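Local coordinates for 2-dehydro-3-deoxy-d-gluconate/2-dehydro-3-deoxy-phosphogluconate aldolase (Picrophilus torridus, PDB 4UXD), which is an aldolase of the dihydrodipicolinate synthetase family, a (beta/alpha)8-barrel protein with four chains in its assembly, at residues V122-Y127 with Q158-I163; D150-N155 with G180-S185. All blocks are in the same frame, centred on the assembly; numbering follows the deposited sequence.

The two contacts lie side by side in one barrel, their centres about 10 Å apart. Along the chain their segments alternate: 122-127, 150-155, 158-163, 180-185. Strands 120-123, 150-155 and 178-183 are consecutive neighbours in the parallel sheet. Contact 2 pairs the second and third of these. Contact 1 lies beyond the C-terminal end of the first, where its loop meets the loop that follows strand 150-155. The contacts also touch each other: L123 O lies 2.9 Å from Y154 N, and Q158 NE2 lies 2.7 Å from S184 O. Both are probable hydrogen bonds. They tie strand 120-123 to strand 150-155, and the loop after strand 150-155 to the loop after strand 178-183.

Contact 1. Residues V122-Y127 with Q158-I163; sequences VLMPPY and QFTNKI
Y127 and T160 bring the two backbones closest, CA to CA 4.7 Å, and the touching parts, 124-127 and 159-163, run at 117° to each other. Two adjacent proline carbonyls receive the polar bonds. T160 OG1 donates to P125 O at 2.7 Å. It comes from well above the carbonyl plane. The torsion at T160 sets this up: with OG1 opposite the backbone N (chi1 -176°), the hydroxyl points at the carbonyl and CG2 is left to pack. T160 CG2 meets M124 CG at 3.9 Å. The hydroxyl also sits close to P126 O, but the angle is too poor for a bond. T160 OG1 lies 3.3 Å from Y127 CB, near the plane of the tyrosine ring and at its edge.

N161 takes the second carbonyl. Its ND2 donates to P126 O at 2.6 Å. P126 O lies near the amide plane of N161, and the bond is somewhat bent (N-H...O 149°). The same ND2 also bonds I129 O, while OD1 accepts from L131 N and K130 NZ. Partners on both ends of the amide fix its rotation. The P125 ring lies against the backbone and side chains of the other segment: its CG is 3.4 Å from N161 O and 3.8 Å from I163 CB.

This is a buried loop-loop contact at the C-terminal end of the barrel strands. Helix 133-144 covers P125, P126 and N161 through Y140, Y139 and I136. Strand 150-155 lies alongside, with Y154 against M124 and I153 against I163. The second subunit also reaches this contact, where Y128 of that subunit meets the rings of Y127 and F159. The contact thus joins two strand-end loops to a helix, a neighbouring strand and the subunit interface.

Contact 2. Residues D150-N155 with G180-S185; sequences DLLIYN and GVKDSS
I153 and K182 are bonded through the backbone in a parallel pair of strands crossing at -28°. Joined through helix 165-174, strands 150-155 and 178-183 form a beta-alpha-beta unit of the barrel. I153 N donates to G180 O at 3.1 Å, and K182 N to I153 O at 2.7 Å. N155 N to K182 O follows, then S184 N to N155 O past the strand end. CA-H...O contacts, such as V181 CA to I153 O, supplement these bonds.

Apolar packing occurs on both faces. L152 CD2 lies 3.8 Å from G180 CA, where a side chain would point; the bare glycine makes the room. I153 CB meets V181 CG2 on the face covered by helix 188-195.

The Y154 ring turns its edge, in plane, to K182 O and S184 OG; its OH bonds S67 OG. K182 runs out extended on the L152/Y154 face, and its amine meets the F63 ring.

N155 ND2 donates to D183 OD2 at 2.7 Å, from above the carboxylate plane. The oxygen lies close to the amide plane; the two groups are turned 32° apart. S185 OG binds the syn lone pair of D183 OD1.

D183 thus has partners on both oxygens. N155, with OD1 accepting from I163 N, links the end of strand 178-183 to the loop after its own strand.

Contact 1. Residues V122-Y127 with Q158-I163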
# COMPACT_ATOMS: atom_id res chain seq x y z
N VAL A 122 -19.35 20.43 -7.12
CA VAL A 122 -18.79 19.15 -6.71
C VAL A 122 -17.34 19.33 -6.31
O VAL A 122 -16.51 19.78 -7.11
CB VAL A 122 -18.83 18.11 -7.83
CG1 VAL A 122 -18.43 16.72 -7.27
CG2 VAL A 122 -20.20 18.08 -8.48
N LEU A 123 -17.02 18.93 -5.08
CA LEU A 123 -15.71 19.15 -4.50
C LEU A 123 -15.15 17.89 -3.84
O LEU A 123 -15.80 17.30 -2.98
CB LEU A 123 -15.78 20.29 -3.49
CG LEU A 123 -14.48 20.63 -2.77
CD1 LEU A 123 -13.44 21.08 -3.77
CD2 LEU A 123 -14.70 21.70 -1.70
N MET A 124 -13.94 17.49 -4.24
CA MET A 124 -13.22 16.40 -3.58
C MET A 124 -12.15 16.98 -2.65
O MET A 124 -11.84 18.16 -2.71
CB MET A 124 -12.56 15.44 -4.60
CG MET A 124 -11.28 15.95 -5.26
SD MET A 124 -11.63 17.39 -6.26
CE MET A 124 -12.48 16.62 -7.62
N PRO A 125 -11.61 16.14 -1.77
CA PRO A 125 -10.64 16.78 -0.87
C PRO A 125 -9.36 17.25 -1.57
O PRO A 125 -9.04 16.77 -2.66
CB PRO A 125 -10.35 15.69 0.15
CG PRO A 125 -11.64 14.88 0.20
CD PRO A 125 -12.13 14.88 -1.23
N PRO A 126 -8.65 18.21 -0.96
CA PRO A 126 -7.37 18.65 -1.50
C PRO A 126 -6.41 17.50 -1.65
O PRO A 126 -6.52 16.51 -0.89
CB PRO A 126 -6.84 19.63 -0.44
CG PRO A 126 -7.98 19.96 0.40
CD PRO A 126 -8.98 18.87 0.31
N TYR A 127 -5.46 17.65 -2.59
CA TYR A 127 -4.57 16.57 -2.96
C TYR A 127 -3.12 17.02 -2.87
O TYR A 127 -2.83 18.03 -2.21
CB TYR A 127 -4.95 16.06 -4.35
CG TYR A 127 -5.36 17.12 -5.32
CD1 TYR A 127 -6.69 17.55 -5.38
CD2 TYR A 127 -4.44 17.71 -6.18
CE1 TYR A 127 -7.08 18.53 -6.25
CE2 TYR A 127 -4.83 18.70 -7.07
CZ TYR A 127 -6.15 19.10 -7.10
OH TYR A 127 -6.55 20.07 -7.98
N GLN A 158 -8.39 7.13 -4.71
CA GLN A 158 -7.38 6.83 -5.71
C GLN A 158 -6.56 8.06 -6.11
O GLN A 158 -5.38 7.94 -6.42
CB GLN A 158 -8.04 6.25 -6.97
CG GLN A 158 -8.82 4.98 -6.76
CD GLN A 158 -10.31 5.23 -6.58
OE1 GLN A 158 -10.72 6.22 -5.97
NE2 GLN A 158 -11.14 4.33 -7.13
N PHE A 159 -7.21 9.23 -6.15
CA PHE A 159 -6.56 10.39 -6.73
C PHE A 159 -6.25 11.45 -5.68
O PHE A 159 -5.33 12.25 -5.87
CB PHE A 159 -7.43 10.98 -7.87
CG PHE A 159 -7.59 10.04 -9.04
CD1 PHE A 159 -6.64 9.05 -9.31
CD2 PHE A 159 -8.70 10.12 -9.86
CE1 PHE A 159 -6.79 8.20 -10.38
CE2 PHE A 159 -8.86 9.26 -10.93
CZ PHE A 159 -7.90 8.30 -11.19
N THR A 160 -6.99 11.44 -4.58
CA THR A 160 -6.79 12.42 -3.52
C THR A 160 -6.95 11.81 -2.13
O THR A 160 -7.25 10.62 -1.99
CB THR A 160 -7.77 13.60 -3.70
OG1 THR A 160 -7.49 14.60 -2.73
CG2 THR A 160 -9.22 13.15 -3.56
N ASN A 161 -6.73 12.62 -1.10
CA ASN A 161 -6.97 12.20 0.28
C ASN A 161 -8.40 11.74 0.45
O ASN A 161 -9.33 12.40 -0.03
CB ASN A 161 -6.70 13.34 1.25
CG ASN A 161 -5.28 13.82 1.21
OD1 ASN A 161 -4.38 13.13 1.64
ND2 ASN A 161 -5.08 15.03 0.69
N LYS A 162 -8.58 10.61 1.12
CA LYS A 162 -9.90 10.07 1.41
C LYS A 162 -10.62 10.97 2.39
O LYS A 162 -9.98 11.61 3.22
CB LYS A 162 -9.82 8.65 1.98
CG LYS A 162 -9.23 8.56 3.38
CD LYS A 162 -9.04 7.11 3.80
CE LYS A 162 -8.35 6.95 5.15
NZ LYS A 162 -9.17 7.41 6.31
N ILE A 163 -11.94 11.03 2.29
CA ILE A 163 -12.74 11.69 3.32
C ILE A 163 -13.59 10.60 4.00
O ILE A 163 -14.32 9.87 3.33
CB ILE A 163 -13.62 12.86 2.74
CG1 ILE A 163 -14.45 13.52 3.85
CG2 ILE A 163 -14.47 12.38 1.55
CD1 ILE A 163 -15.37 14.64 3.37

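Contact 2. Residues D150-N155 with G180-S185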
# COMPACT_ATOMS: atom_id res chain seq x y z
N ASP A 150 -25.61 24.57 -3.66
CA ASP A 150 -25.67 23.14 -3.50
C ASP A 150 -24.32 22.51 -3.79
O ASP A 150 -23.71 22.80 -4.82
CB ASP A 150 -26.74 22.55 -4.41
CG ASP A 150 -28.14 22.79 -3.90
OD1 ASP A 150 -28.29 23.65 -3.01
OD2 ASP A 150 -29.08 22.12 -4.37
N LEU A 151 -23.85 21.66 -2.89
CA LEU A 151 -22.57 21.00 -3.07
C LEU A 151 -22.64 19.52 -2.76
O LEU A 151 -23.22 19.12 -1.75
CB LEU A 151 -21.50 21.68 -2.20
CG LEU A 151 -20.07 21.15 -2.39
CD1 LEU A 151 -19.08 22.26 -2.30
CD2 LEU A 151 -19.77 20.10 -1.33
N LEU A 152 -22.07 18.73 -3.65
CA LEU A 152 -21.89 17.30 -3.44
C LEU A 152 -20.43 17.02 -3.15
O LEU A 152 -19.54 17.37 -3.94
CB LEU A 152 -22.38 16.49 -4.65
CG LEU A 152 -23.91 16.50 -4.77
CD1 LEU A 152 -24.35 17.40 -5.92
CD2 LEU A 152 -24.47 15.11 -4.94
N ILE A 153 -20.19 16.42 -2.00
CA ILE A 153 -18.86 15.97 -1.65
C ILE A 153 -18.49 14.79 -2.54
O ILE A 153 -19.35 13.96 -2.90
CB ILE A 153 -18.77 15.60 -0.17
CG1 ILE A 153 -19.04 16.86 0.65
CG2 ILE A 153 -17.44 14.94 0.14
CD1 ILE A 153 -18.25 16.98 1.93
N TYR A 154 -17.22 14.73 -2.91
CA TYR A 154 -16.74 13.74 -3.86
C TYR A 154 -15.59 12.95 -3.23
O TYR A 154 -14.56 13.50 -2.85
CB TYR A 154 -16.35 14.46 -5.13
CG TYR A 154 -15.81 13.65 -6.28
CD1 TYR A 154 -15.98 12.27 -6.36
CD2 TYR A 154 -15.11 14.28 -7.29
CE1 TYR A 154 -15.46 11.56 -7.44
CE2 TYR A 154 -14.58 13.60 -8.36
CZ TYR A 154 -14.75 12.24 -8.44
OH TYR A 154 -14.20 11.62 -9.53
N ASN A 155 -15.78 11.65 -3.07
CA ASN A 155 -14.75 10.84 -2.45
C ASN A 155 -14.12 9.95 -3.50
O ASN A 155 -14.77 9.07 -4.03
CB ASN A 155 -15.29 10.02 -1.28
CG ASN A 155 -14.22 9.12 -0.66
OD1 ASN A 155 -13.23 9.60 -0.09
ND2 ASN A 155 -14.41 7.80 -0.79
N GLY A 180 -25.31 15.98 -0.91
CA GLY A 180 -25.00 14.60 -1.21
C GLY A 180 -23.52 14.25 -1.19
O GLY A 180 -22.66 15.07 -0.81
N VAL A 181 -23.22 13.02 -1.59
CA VAL A 181 -21.85 12.52 -1.64
C VAL A 181 -21.70 11.54 -2.80
O VAL A 181 -22.61 10.79 -3.11
CB VAL A 181 -21.48 11.85 -0.33
CG1 VAL A 181 -22.24 10.52 -0.14
CG2 VAL A 181 -19.97 11.65 -0.24
N LYS A 182 -20.57 11.64 -3.50
CA LYS A 182 -20.26 10.77 -4.64
C LYS A 182 -19.04 9.99 -4.28
O LYS A 182 -18.06 10.58 -3.82
CB LYS A 182 -19.98 11.56 -5.92
CG LYS A 182 -21.13 12.31 -6.50
CD LYS A 182 -20.64 13.25 -7.58
CE LYS A 182 -21.79 13.91 -8.31
NZ LYS A 182 -21.29 14.91 -9.30
N ASP A 183 -19.08 8.68 -4.52
CA ASP A 183 -17.98 7.79 -4.16
C ASP A 183 -17.49 6.92 -5.32
O ASP A 183 -18.24 6.11 -5.87
CB ASP A 183 -18.42 6.90 -3.00
CG ASP A 183 -17.30 6.04 -2.47
OD1 ASP A 183 -17.05 4.96 -3.05
OD2 ASP A 183 -16.68 6.44 -1.47
N SER A 184 -16.22 7.06 -5.65
CA SER A 184 -15.57 6.29 -6.72
C SER A 184 -14.53 5.27 -6.20
O SER A 184 -13.81 4.65 -6.98
CB SER A 184 -14.90 7.24 -7.71
OG SER A 184 -15.86 8.07 -8.33
N SER A 185 -14.48 5.10 -4.88
CA SER A 185 -13.52 4.21 -4.24
C SER A 185 -13.61 2.76 -4.72
O SER A 185 -12.62 2.04 -4.68
CB SER A 185 -13.71 4.22 -2.72
OG SER A 185 -14.80 3.41 -2.38